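Local coordinates for protein UDP-glucose:anthocyanidin 3-O-glucosyltransferase (Clitoria ternatea, PDB 4REL) that belongs to the plant glycosyltransferases with the two-domain GT-B fold, at residues V374-D377 and V383-E386; R152-K157 and L164-G169. All blocks are in the same frame, centred on the assembly; numbering follows the deposited sequence.

Overall arrangement
Both contacts are short-range in sequence, each bringing a helix against the chain that follows it. Contact 1 sets helix 368-378 beside strand 382-384, one of the two outermost strands of the six-stranded parallel sheet; contact 2 folds the loop 164-169 back onto helix 148-157, which follows strand 131-135 of the seven-stranded parallel sheet. Contact 2 comes first along the chain. Their centres lie 19 Å apart and their nearest atoms about 8 Å, so they are neighbours without touching. The bound 3,5,7-trihydroxy-2-(4-hydroxyphenyl)-4H-chromen-4-one is about 13 Å from the side chain of Leu164, so Leu164 does not touch this ligand, although the pocket residue Tyr145 shortly precedes helix 148-157.

Contact 1: residues V374-D377 and V383-E386; sequences VIQD and VIVE
Ile384 N donates to Gln376 OE1 over 2.8 Å, the one hydrogen bond between residues 374-377 and 383-386. The N-H points almost straight at the oxygen, at 170°, but the donor does not lie flat with the amide: it is tilted 31° from the carbonyl plane. Gln376 CG stands anti to the backbone N (chi1 -175°), and the extended chain beyond it carries the amide from the helix across to the strand. The other end of the same amide turns back to its own helix, where Gln376 NE2 donates to Asp377 OD1 at 3.0 Å. That partner lies in the amide plane of Gln376, whereas the nitrogen approaches from above the carboxylate plane. Two bonds, one at each end, thus fix the rotation of the amide. Asp377 is in turn held through OD2 by a salt bridge to Arg373, one turn back in the helix.

The setting is the beta-alpha-beta unit of strand 359-361, helix 368-378 and strand 382-384, in the six-stranded parallel sheet of this GT-B protein. On the strand side, the backbone of Val383 is hydrogen-bonded to Met359 and Cys361, while its CB points away from the helix overall and the side chain touches Leu401 of helix 392-403. Around the polar bond the packing is modest. Gln376 OE1 sits 3.6 Å from Ile384 CB, the two side chains crossing at about a right angle, and Gln376 CG lies 4.0 Å from Val383 CA. Ile384 also leans on Ala372 and Arg373 of helix 368-378.

Contact 2: residues R152-K157 and L164-G169; sequences RDKCSK and LDFLPG
The backbones of helical residues 152-157 and the loop 164-169 stay well apart, Lys154 and Leu164 having the nearest CA atoms at 8.1 Å, so side chains bridge the gap. Leu164 to Leu167 form a type I beta turn, closed by Leu167 N donating to Leu164 O at 3.0 Å. From the helix, Lys154 sends its aliphatic chain to this turn, and bends at chi3 and chi4 then swing the amine aside. Lys154 CD comes within 3.6 Å of Phe166 CE2 and 3.7 Å of Leu164 CD2, touching both hydrophobic side chains with one methylene. It meets the phenyl ring at the edge, near its plane, and Lys154 CE lies in that plane at 3.8 Å from Phe166 CE2. The approach is therefore methylene to ring edge, with the two side chains running past each other in opposite directions. Leu164 CA instead lies over one face of the Phe166 ring, 4.2 Å above the plane and offset toward the rim.

The amine has its main partner beyond the two segments, in a salt bridge to Asp158. A water also joins it to the turn: it accepts a weak bond from Lys154 NZ at 3.3 Å and donates to Asp165 OD1 at 2.7 Å.

Earlier in helix 148-157, Leu150 and Ile151 also touch Phe166. Lys154 and Cys155 rest on Val175 of the following loop. The turn, itself part of the long loop to helix 191-197, thus lies against helix 148-157 and is also bonded, through the backbone of Leu164, to Leu173 of the same loop.

Contact 1: residues V374-D377 and V383-E386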
loop_
_atom_site.group_PDB
_atom_site.type_symbol
_atom_site.label_atom_id
_atom_site.label_comp_id
_atom_site.label_asym_id
_atom_site.label_seq_id
_atom_site.Cartn_x
_atom_site.Cartn_y
_atom_site.Cartn_z
ATOM N N VAL A 374 1.853 13.894 2.630
ATOM C CA VAL A 374 1.296 13.701 3.968
ATOM C C VAL A 374 2.440 13.535 4.968
ATOM O O VAL A 374 2.458 14.150 6.042
ATOM C CB VAL A 374 0.330 12.492 4.022
ATOM C CG1 VAL A 374 -0.071 12.180 5.461
ATOM C CG2 VAL A 374 -0.911 12.761 3.177
ATOM N N ILE A 375 3.423 12.734 4.584
ATOM C CA ILE A 375 4.572 12.485 5.449
ATOM C C ILE A 375 5.313 13.785 5.792
ATOM O O ILE A 375 5.625 14.056 6.951
ATOM C CB ILE A 375 5.533 11.466 4.793
ATOM C CG1 ILE A 375 4.962 10.054 4.943
ATOM C CG2 ILE A 375 6.908 11.541 5.435
ATOM C CD1 ILE A 375 5.562 9.031 3.975
ATOM N N GLN A 376 5.593 14.601 4.784
ATOM C CA GLN A 376 6.365 15.813 5.024
ATOM C C GLN A 376 5.560 16.945 5.667
ATOM O O GLN A 376 6.050 17.609 6.582
ATOM C CB GLN A 376 6.977 16.342 3.728
ATOM C CG GLN A 376 7.902 17.545 3.953
ATOM C CD GLN A 376 8.454 18.117 2.666
ATOM O OE1 GLN A 376 9.498 17.679 2.166
ATOM N NE2 GLN A 376 7.751 19.113 2.112
ATOM N N ASP A 377 4.348 17.191 5.174
ATOM C CA ASP A 377 3.643 18.441 5.517
ATOM C C ASP A 377 2.476 18.300 6.490
ATOM O O ASP A 377 2.014 19.288 7.069
ATOM C CB ASP A 377 3.185 19.163 4.244
ATOM C CG ASP A 377 4.340 19.774 3.475
ATOM O OD1 ASP A 377 5.486 19.696 3.956
ATOM O OD2 ASP A 377 4.100 20.339 2.389
ATOM N N VAL A 383 10.869 13.995 5.083
ATOM C CA VAL A 383 11.044 15.009 4.038
ATOM C C VAL A 383 10.968 14.350 2.671
ATOM O O VAL A 383 11.292 13.168 2.509
ATOM C CB VAL A 383 12.386 15.778 4.159
ATOM C CG1 VAL A 383 12.414 16.626 5.427
ATOM C CG2 VAL A 383 13.564 14.824 4.128
ATOM N N ILE A 384 10.505 15.106 1.689
ATOM C CA ILE A 384 10.659 14.676 0.312
ATOM C C ILE A 384 12.093 15.038 -0.045
ATOM O O ILE A 384 12.554 16.134 0.293
ATOM C CB ILE A 384 9.665 15.395 -0.609
ATOM C CG1 ILE A 384 8.234 14.974 -0.243
ATOM C CG2 ILE A 384 10.003 15.113 -2.075
ATOM C CD1 ILE A 384 7.129 15.815 -0.912
ATOM N N VAL A 385 12.806 14.122 -0.699
ATOM C CA VAL A 385 14.240 14.280 -0.877
ATOM C C VAL A 385 14.501 15.610 -1.555
ATOM O O VAL A 385 13.719 16.053 -2.399
ATOM C CB VAL A 385 14.883 13.086 -1.651
ATOM C CG1 VAL A 385 14.486 13.114 -3.128
ATOM C CG2 VAL A 385 16.401 13.087 -1.481
ATOM N N GLU A 386 15.557 16.285 -1.115
ATOM C CA GLU A 386 15.872 17.608 -1.629
ATOM C C GLU A 386 16.189 17.457 -3.106
ATOM O O GLU A 386 17.087 16.694 -3.473
ATOM C CB GLU A 386 17.063 18.199 -0.872
ATOM C CG GLU A 386 17.442 19.610 -1.306
ATOM C CD GLU A 386 18.581 20.186 -0.477
ATOM O OE1 GLU A 386 18.522 20.091 0.770
ATOM O OE2 GLU A 386 19.538 20.728 -1.074
#

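Contact 2: residues R152-K157 and L164-G169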
loop_
_atom_site.group_PDB
_atom_site.type_symbol
_atom_site.label_atom_id
_atom_site.label_comp_id
_atom_site.label_asym_id
_atom_site.label_seq_id
_atom_site.Cartn_x
_atom_site.Cartn_y
_atom_site.Cartn_z
ATOM N N ARG A 152 -8.298 18.325 -12.179
ATOM C CA ARG A 152 -7.804 18.493 -13.544
ATOM C C ARG A 152 -7.732 19.960 -13.916
ATOM O O ARG A 152 -6.768 20.405 -14.550
ATOM C CB ARG A 152 -8.684 17.750 -14.546
ATOM C CG ARG A 152 -8.587 16.243 -14.395
ATOM C CD ARG A 152 -9.358 15.523 -15.470
ATOM N NE ARG A 152 -9.081 14.088 -15.450
ATOM C CZ ARG A 152 -9.779 13.192 -16.138
ATOM N NH1 ARG A 152 -10.801 13.585 -16.884
ATOM N NH2 ARG A 152 -9.464 11.907 -16.070
ATOM N N ASP A 153 -8.752 20.718 -13.529
ATOM C CA ASP A 153 -8.770 22.141 -13.845
ATOM C C ASP A 153 -7.612 22.868 -13.163
ATOM O O ASP A 153 -6.901 23.654 -13.798
ATOM C CB ASP A 153 -10.108 22.774 -13.459
ATOM C CG ASP A 153 -10.340 24.100 -14.165
ATOM O OD1 ASP A 153 -9.930 24.220 -15.341
ATOM O OD2 ASP A 153 -10.919 25.020 -13.548
ATOM N N LYS A 154 -7.413 22.599 -11.877
ATOM C CA LYS A 154 -6.326 23.230 -11.137
ATOM C C LYS A 154 -4.951 22.799 -11.667
ATOM O O LYS A 154 -4.056 23.625 -11.825
ATOM C CB LYS A 154 -6.448 22.946 -9.631
ATOM C CG LYS A 154 -5.413 23.684 -8.778
ATOM C CD LYS A 154 -5.829 23.755 -7.316
ATOM C CE LYS A 154 -6.562 25.048 -6.997
ATOM N NZ LYS A 154 -5.642 26.155 -6.584
ATOM N N CYS A 155 -4.783 21.511 -11.955
ATOM C CA CYS A 155 -3.491 21.034 -12.454
ATOM C C CYS A 155 -3.159 21.620 -13.817
ATOM O O CYS A 155 -1.989 21.781 -14.162
ATOM C CB CYS A 155 -3.440 19.509 -12.500
ATOM S SG CYS A 155 -3.442 18.757 -10.859
ATOM N N SER A 156 -4.194 21.951 -14.580
ATOM C CA SER A 156 -4.001 22.503 -15.917
ATOM C C SER A 156 -3.725 24.008 -15.909
ATOM O O SER A 156 -2.964 24.509 -16.737
ATOM C CB SER A 156 -5.223 22.212 -16.788
ATOM O OG SER A 156 -5.107 22.863 -18.040
ATOM N N LYS A 157 -4.343 24.726 -14.977
ATOM C CA LYS A 157 -4.315 26.192 -14.995
ATOM C C LYS A 157 -3.364 26.819 -13.982
ATOM O O LYS A 157 -2.749 27.854 -14.249
ATOM C CB LYS A 157 -5.715 26.743 -14.729
ATOM C CG LYS A 157 -6.726 26.493 -15.827
ATOM C CD LYS A 157 -8.088 26.989 -15.367
ATOM C CE LYS A 157 -9.092 27.073 -16.503
ATOM N NZ LYS A 157 -10.354 27.703 -16.017
ATOM N N LEU A 164 -4.352 22.271 -2.853
ATOM C CA LEU A 164 -5.671 21.755 -3.204
ATOM C C LEU A 164 -6.649 22.072 -2.076
ATOM O O LEU A 164 -7.211 21.172 -1.442
ATOM C CB LEU A 164 -5.612 20.240 -3.451
ATOM C CG LEU A 164 -4.593 19.763 -4.493
ATOM C CD1 LEU A 164 -4.725 18.266 -4.753
ATOM C CD2 LEU A 164 -4.740 20.534 -5.793
ATOM N N ASP A 165 -6.860 23.360 -1.834
ATOM C CA ASP A 165 -7.634 23.792 -0.676
ATOM C C ASP A 165 -9.073 23.290 -0.696
ATOM O O ASP A 165 -9.709 23.193 0.353
ATOM C CB ASP A 165 -7.601 25.313 -0.548
ATOM C CG ASP A 165 -6.203 25.841 -0.298
ATOM O OD1 ASP A 165 -5.461 26.038 -1.288
ATOM O OD2 ASP A 165 -5.849 26.059 0.884
ATOM N N PHE A 166 -9.565 22.929 -1.880
ATOM C CA PHE A 166 -10.948 22.454 -2.008
ATOM C C PHE A 166 -11.192 21.061 -1.424
ATOM O O PHE A 166 -12.336 20.602 -1.364
ATOM C CB PHE A 166 -11.418 22.505 -3.470
ATOM C CG PHE A 166 -10.475 21.851 -4.446
ATOM C CD1 PHE A 166 -10.480 20.473 -4.624
ATOM C CD2 PHE A 166 -9.616 22.616 -5.211
ATOM C CE1 PHE A 166 -9.619 19.873 -5.528
ATOM C CE2 PHE A 166 -8.751 22.023 -6.126
ATOM C CZ PHE A 166 -8.754 20.648 -6.281
ATOM N N LEU A 167 -10.122 20.381 -1.016
ATOM C CA LEU A 167 -10.239 19.074 -0.369
ATOM C C LEU A 167 -10.191 19.272 1.135
ATOM O O LEU A 167 -9.138 19.610 1.682
ATOM C CB LEU A 167 -9.078 18.161 -0.787
ATOM C CG LEU A 167 -8.833 17.904 -2.274
ATOM C CD1 LEU A 167 -7.550 17.096 -2.460
ATOM C CD2 LEU A 167 -10.027 17.180 -2.908
ATOM N N PRO A 168 -11.325 19.056 1.824
ATOM C CA PRO A 168 -11.324 19.263 3.277
ATOM C C PRO A 168 -10.280 18.402 3.993
ATOM O O PRO A 168 -10.177 17.193 3.750
ATOM C CB PRO A 168 -12.751 18.868 3.684
ATOM C CG PRO A 168 -13.566 19.192 2.464
ATOM C CD PRO A 168 -12.676 18.767 1.311
ATOM N N GLY A 169 -9.489 19.047 4.845
ATOM C CA GLY A 169 -8.473 18.369 5.632
ATOM C C GLY A 169 -7.172 18.127 4.884
ATOM O O GLY A 169 -6.173 17.701 5.476
HETATM O O HOH W 1 -6.699 26.857 -3.532
#